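Local coordinates for protein transcriptional regulator (Pyrococcus horikoshii, PDB 1UDD) that is of unknown function but belongs to the all-helical TenA/Thi-4/PqqC family, and is possibly a transcriptional regulator, at residues 39-50 / 87-98. Sequence-based numbering, arbitrary orientation.
Sequences FKFYVLQDFNYL and YVKLLKELDLTL
Tyr87 is the knob here: its ring drops into the hole formed by Val43, Asp46, Phe47 and Leu50 on the facing helix. CG anti to the backbone N (chi1 179°) carries the ring across to that helix, and its OH reaches the backbone, donating a hydrogen bond to Val43 O at 2.8 Å. The hydroxyl sits above that carbonyl plane, on the opposite face from Asp46 N, which also bonds to the oxygen, so two donors grip Val43 O where the helix kinks, the N atoms of Phe47 and Asn48 lacking their bond to the turn before. Around the ring, Val43 CG1 packs 3.5 Å from Tyr87 CE1, Asp46 CB also touches CE1, and Leu50 CD1 meets CD2; Leu91 CG of the ring's own helix lies over the centre of one face.

Val43, a wall of that hole, is itself a bump. Its CG1 presses on Leu91 CD2 at 3.6 Å, while CG2 meets Leu90 CD2 and, tip to tip, Leu94 CD1 at 3.8 Å. Leu94 in turn fills the notch between Phe39 and Lys40: its CD1 lies 3.9 Å from Phe39 CD2, and the extended lysine runs past it the other way, CE 3.5 Å from Leu94 O. There a Schellman motif with Asp95 at positive phi ends the helix and turns Leu96 back toward Lys40.

The segment axes run roughly antiparallel (154°), joining helices 36-63 and 82-93 of the family's all-helical fold. Helix 157-164 packs on Phe39 and Leu90, helix 98-103 touches Tyr87 and Phe47, and Tyr66 of the second subunit meets the Phe47 ring edge-to-face.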
loop_
_atom_site.group_PDB
_atom_site.type_symbol
_atom_site.label_atom_id
_atom_site.label_comp_id
_atom_site.label_asym_id
_atom_site.label_seq_id
_atom_site.Cartn_x
_atom_site.Cartn_y
_atom_site.Cartn_z
ATOM N N PHE A 39 -9.778 13.125 -31.826
ATOM C CA PHE A 39 -9.034 11.886 -31.624
ATOM C C PHE A 39 -7.700 12.214 -30.970
ATOM O O PHE A 39 -7.262 11.518 -30.050
ATOM C CB PHE A 39 -8.808 11.173 -32.963
ATOM C CG PHE A 39 -8.167 9.814 -32.840
ATOM C CD1 PHE A 39 -8.759 8.814 -32.074
ATOM C CD2 PHE A 39 -6.987 9.523 -33.521
ATOM C CE1 PHE A 39 -8.192 7.539 -31.988
ATOM C CE2 PHE A 39 -6.407 8.254 -33.446
ATOM C CZ PHE A 39 -7.016 7.253 -32.672
ATOM N N LYS A 40 -7.054 13.281 -31.436
ATOM C CA LYS A 40 -5.776 13.673 -30.860
ATOM C C LYS A 40 -5.926 14.030 -29.386
ATOM O O LYS A 40 -5.069 13.684 -28.585
ATOM C CB LYS A 40 -5.164 14.846 -31.631
ATOM C CG LYS A 40 -4.739 14.485 -33.039
ATOM C CD LYS A 40 -4.139 15.689 -33.742
ATOM C CE LYS A 40 -3.917 15.429 -35.219
ATOM N NZ LYS A 40 -3.288 16.617 -35.875
ATOM N N PHE A 41 -7.005 14.719 -29.024
ATOM C CA PHE A 41 -7.212 15.077 -27.619
ATOM C C PHE A 41 -7.332 13.802 -26.779
ATOM O O PHE A 41 -6.802 13.719 -25.665
ATOM C CB PHE A 41 -8.486 15.898 -27.447
ATOM C CG PHE A 41 -8.722 16.333 -26.039
ATOM C CD1 PHE A 41 -8.100 17.474 -25.534
ATOM C CD2 PHE A 41 -9.534 15.582 -25.196
ATOM C CE1 PHE A 41 -8.284 17.862 -24.200
ATOM C CE2 PHE A 41 -9.722 15.956 -23.869
ATOM C CZ PHE A 41 -9.096 17.100 -23.366
ATOM N N TYR A 42 -8.050 12.826 -27.328
ATOM C CA TYR A 42 -8.253 11.537 -26.682
ATOM C C TYR A 42 -6.927 10.789 -26.558
ATOM O O TYR A 42 -6.539 10.385 -25.454
ATOM C CB TYR A 42 -9.268 10.707 -27.491
ATOM C CG TYR A 42 -9.279 9.224 -27.180
ATOM C CD1 TYR A 42 -9.706 8.742 -25.936
ATOM C CD2 TYR A 42 -8.838 8.303 -28.125
ATOM C CE1 TYR A 42 -9.685 7.374 -25.647
ATOM C CE2 TYR A 42 -8.809 6.941 -27.849
ATOM C CZ TYR A 42 -9.232 6.485 -26.609
ATOM O OH TYR A 42 -9.160 5.143 -26.338
ATOM N N VAL A 43 -6.225 10.607 -27.677
ATOM C CA VAL A 43 -4.949 9.901 -27.638
ATOM C C VAL A 43 -4.042 10.540 -26.592
ATOM O O VAL A 43 -3.418 9.845 -25.785
ATOM C CB VAL A 43 -4.240 9.904 -29.019
ATOM C CG1 VAL A 43 -2.823 9.334 -28.884
ATOM C CG2 VAL A 43 -5.032 9.061 -30.016
ATOM N N LEU A 44 -3.985 11.866 -26.596
ATOM C CA LEU A 44 -3.162 12.596 -25.635
ATOM C C LEU A 44 -3.506 12.201 -24.198
ATOM O O LEU A 44 -2.613 11.941 -23.388
ATOM C CB LEU A 44 -3.347 14.105 -25.819
ATOM C CG LEU A 44 -2.213 14.875 -26.509
ATOM C CD1 LEU A 44 -1.774 14.152 -27.766
ATOM C CD2 LEU A 44 -2.684 16.294 -26.838
ATOM N N GLN A 45 -4.799 12.158 -23.886
ATOM C CA GLN A 45 -5.250 11.792 -22.552
ATOM C C GLN A 45 -4.919 10.326 -22.231
ATOM O O GLN A 45 -4.979 9.919 -21.070
ATOM C CB GLN A 45 -6.759 12.009 -22.426
ATOM C CG GLN A 45 -7.224 13.457 -22.443
ATOM C CD GLN A 45 -6.813 14.229 -21.201
ATOM O OE1 GLN A 45 -7.117 13.832 -20.073
ATOM N NE2 GLN A 45 -6.121 15.350 -21.404
ATOM N N ASP A 46 -4.561 9.542 -23.250
ATOM C CA ASP A 46 -4.234 8.135 -23.045
ATOM C C ASP A 46 -2.922 7.847 -22.328
ATOM O O ASP A 46 -2.747 6.746 -21.799
ATOM C CB ASP A 46 -4.233 7.364 -24.364
ATOM C CG ASP A 46 -5.627 7.128 -24.895
ATOM O OD1 ASP A 46 -6.564 6.977 -24.083
ATOM O OD2 ASP A 46 -5.788 7.085 -26.130
ATOM N N PHE A 47 -1.990 8.799 -22.313
ATOM C CA PHE A 47 -0.730 8.541 -21.622
ATOM C C PHE A 47 -0.996 8.248 -20.148
ATOM O O PHE A 47 -0.562 7.229 -19.607
ATOM C CB PHE A 47 0.215 9.734 -21.708
ATOM C CG PHE A 47 1.509 9.506 -21.001
ATOM C CD1 PHE A 47 2.421 8.573 -21.487
ATOM C CD2 PHE A 47 1.811 10.198 -19.829
ATOM C CE1 PHE A 47 3.625 8.330 -20.811
ATOM C CE2 PHE A 47 3.013 9.963 -19.145
ATOM C CZ PHE A 47 3.920 9.026 -19.641
ATOM N N ASN A 48 -1.720 9.154 -19.508
ATOM C CA ASN A 48 -2.045 9.010 -18.105
ATOM C C ASN A 48 -2.792 7.706 -17.834
ATOM O O ASN A 48 -2.683 7.133 -16.747
ATOM C CB ASN A 48 -2.895 10.183 -17.645
ATOM C CG ASN A 48 -2.961 10.277 -16.149
ATOM O OD1 ASN A 48 -1.933 10.443 -15.493
ATOM N ND2 ASN A 48 -4.166 10.163 -15.590
ATOM N N TYR A 49 -3.558 7.256 -18.822
ATOM C CA TYR A 49 -4.329 6.026 -18.722
ATOM C C TYR A 49 -3.346 4.853 -18.773
ATOM O O TYR A 49 -3.440 3.907 -17.990
ATOM C CB TYR A 49 -5.324 5.963 -19.894
ATOM C CG TYR A 49 -6.433 4.926 -19.778
ATOM C CD1 TYR A 49 -7.732 5.224 -20.211
ATOM C CD2 TYR A 49 -6.182 3.639 -19.297
ATOM C CE1 TYR A 49 -8.750 4.268 -20.173
ATOM C CE2 TYR A 49 -7.198 2.674 -19.255
ATOM C CZ TYR A 49 -8.474 2.999 -19.697
ATOM O OH TYR A 49 -9.468 2.048 -19.693
ATOM N N LEU A 50 -2.397 4.946 -19.698
ATOM C CA LEU A 50 -1.370 3.934 -19.901
ATOM C C LEU A 50 -0.557 3.756 -18.617
ATOM O O LEU A 50 -0.318 2.627 -18.164
ATOM C CB LEU A 50 -0.476 4.381 -21.059
ATOM C CG LEU A 50 0.725 3.564 -21.520
ATOM C CD1 LEU A 50 1.318 4.232 -22.753
ATOM C CD2 LEU A 50 1.765 3.466 -20.417
ATOM N N TYR A 87 2.080 3.217 -28.845
ATOM C CA TYR A 87 1.480 4.512 -28.567
ATOM C C TYR A 87 2.305 5.610 -29.227
ATOM O O TYR A 87 1.746 6.570 -29.764
ATOM C CB TYR A 87 1.408 4.732 -27.058
ATOM C CG TYR A 87 0.833 6.054 -26.612
ATOM C CD1 TYR A 87 -0.480 6.409 -26.904
ATOM C CD2 TYR A 87 1.598 6.936 -25.846
ATOM C CE1 TYR A 87 -1.019 7.613 -26.440
ATOM C CE2 TYR A 87 1.072 8.142 -25.374
ATOM C CZ TYR A 87 -0.231 8.476 -25.676
ATOM O OH TYR A 87 -0.726 9.684 -25.227
ATOM N N VAL A 88 3.629 5.467 -29.190
ATOM C CA VAL A 88 4.508 6.455 -29.808
ATOM C C VAL A 88 4.295 6.469 -31.323
ATOM O O VAL A 88 4.245 7.541 -31.934
ATOM C CB VAL A 88 5.999 6.169 -29.493
ATOM C CG1 VAL A 88 6.913 6.971 -30.430
ATOM C CG2 VAL A 88 6.291 6.547 -28.051
ATOM N N LYS A 89 4.160 5.285 -31.922
ATOM C CA LYS A 89 3.938 5.177 -33.365
ATOM C C LYS A 89 2.624 5.842 -33.750
ATOM O O LYS A 89 2.529 6.485 -34.801
ATOM C CB LYS A 89 3.923 3.712 -33.816
ATOM C CG LYS A 89 5.269 3.026 -33.713
ATOM C CD LYS A 89 5.278 1.653 -34.383
ATOM C CE LYS A 89 6.618 0.953 -34.163
ATOM N NZ LYS A 89 6.667 -0.434 -34.728
ATOM N N LEU A 90 1.611 5.682 -32.900
ATOM C CA LEU A 90 0.307 6.291 -33.140
ATOM C C LEU A 90 0.449 7.805 -33.022
ATOM O O LEU A 90 -0.050 8.555 -33.867
ATOM C CB LEU A 90 -0.720 5.789 -32.121
ATOM C CG LEU A 90 -2.063 6.523 -32.043
ATOM C CD1 LEU A 90 -2.744 6.549 -33.420
ATOM C CD2 LEU A 90 -2.950 5.827 -31.009
ATOM N N LEU A 91 1.124 8.251 -31.966
ATOM C CA LEU A 91 1.346 9.680 -31.752
ATOM C C LEU A 91 2.021 10.298 -32.974
ATOM O O LEU A 91 1.716 11.431 -33.361
ATOM C CB LEU A 91 2.244 9.901 -30.537
ATOM C CG LEU A 91 1.646 9.616 -29.162
ATOM C CD1 LEU A 91 2.763 9.616 -28.136
ATOM C CD2 LEU A 91 0.577 10.657 -28.818
ATOM N N LYS A 92 2.945 9.545 -33.568
ATOM C CA LYS A 92 3.678 10.010 -34.734
ATOM C C LYS A 92 2.727 10.273 -35.899
ATOM O O LYS A 92 2.708 11.376 -36.455
ATOM C CB LYS A 92 4.746 8.991 -35.140
ATOM C CG LYS A 92 5.615 9.460 -36.309
ATOM C CD LYS A 92 6.903 8.649 -36.458
ATOM C CE LYS A 92 7.869 9.323 -37.440
ATOM N NZ LYS A 92 9.158 8.580 -37.593
ATOM N N GLU A 93 1.935 9.265 -36.261
ATOM C CA GLU A 93 0.976 9.405 -37.349
ATOM C C GLU A 93 0.132 10.667 -37.170
ATOM O O GLU A 93 -0.341 11.243 -38.149
ATOM C CB GLU A 93 0.038 8.196 -37.402
ATOM C CG GLU A 93 0.723 6.861 -37.556
ATOM C CD GLU A 93 -0.257 5.705 -37.499
ATOM O OE1 GLU A 93 -1.101 5.679 -36.578
ATOM O OE2 GLU A 93 -0.182 4.812 -38.371
ATOM N N LEU A 94 -0.058 11.093 -35.925
ATOM C CA LEU A 94 -0.858 12.289 -35.633
ATOM C C LEU A 94 -0.015 13.556 -35.456
ATOM O O LEU A 94 -0.520 14.584 -35.007
ATOM C CB LEU A 94 -1.706 12.070 -34.365
ATOM C CG LEU A 94 -2.791 10.983 -34.361
ATOM C CD1 LEU A 94 -3.294 10.763 -32.933
ATOM C CD2 LEU A 94 -3.932 11.385 -35.277
ATOM N N ASP A 95 1.266 13.480 -35.818
ATOM C CA ASP A 95 2.176 14.619 -35.681
ATOM C C ASP A 95 2.249 15.087 -34.238
ATOM O O ASP A 95 2.118 16.280 -33.953
ATOM C CB ASP A 95 1.734 15.795 -36.557
ATOM C CG ASP A 95 1.816 15.481 -38.030
ATOM O OD1 ASP A 95 2.908 15.077 -38.489
ATOM O OD2 ASP A 95 0.788 15.640 -38.727
ATOM N N LEU A 96 2.436 14.134 -33.333
ATOM C CA LEU A 96 2.565 14.413 -31.910
ATOM C C LEU A 96 3.747 13.600 -31.435
ATOM O O LEU A 96 4.156 12.648 -32.108
ATOM C CB LEU A 96 1.305 13.984 -31.156
ATOM C CG LEU A 96 0.056 14.806 -31.469
ATOM C CD1 LEU A 96 -1.188 14.155 -30.871
ATOM C CD2 LEU A 96 0.261 16.214 -30.927
ATOM N N THR A 97 4.307 13.978 -30.293
ATOM C CA THR A 97 5.453 13.264 -29.734
ATOM C C THR A 97 5.134 12.842 -28.300
ATOM O O THR A 97 4.277 13.441 -27.651
ATOM C CB THR A 97 6.718 14.162 -29.694
ATOM O OG1 THR A 97 6.527 15.200 -28.730
ATOM C CG2 THR A 97 6.975 14.794 -31.053
ATOM N N LEU A 98 5.832 11.822 -27.806
ATOM C CA LEU A 98 5.630 11.349 -26.438
ATOM C C LEU A 98 5.711 12.558 -25.504
ATOM O O LEU A 98 4.951 12.668 -24.532
ATOM C CB LEU A 98 6.713 10.328 -26.070
ATOM C CG LEU A 98 6.335 9.231 -25.061
ATOM C CD1 LEU A 98 7.600 8.481 -24.632
ATOM C CD2 LEU A 98 5.642 9.835 -23.848
#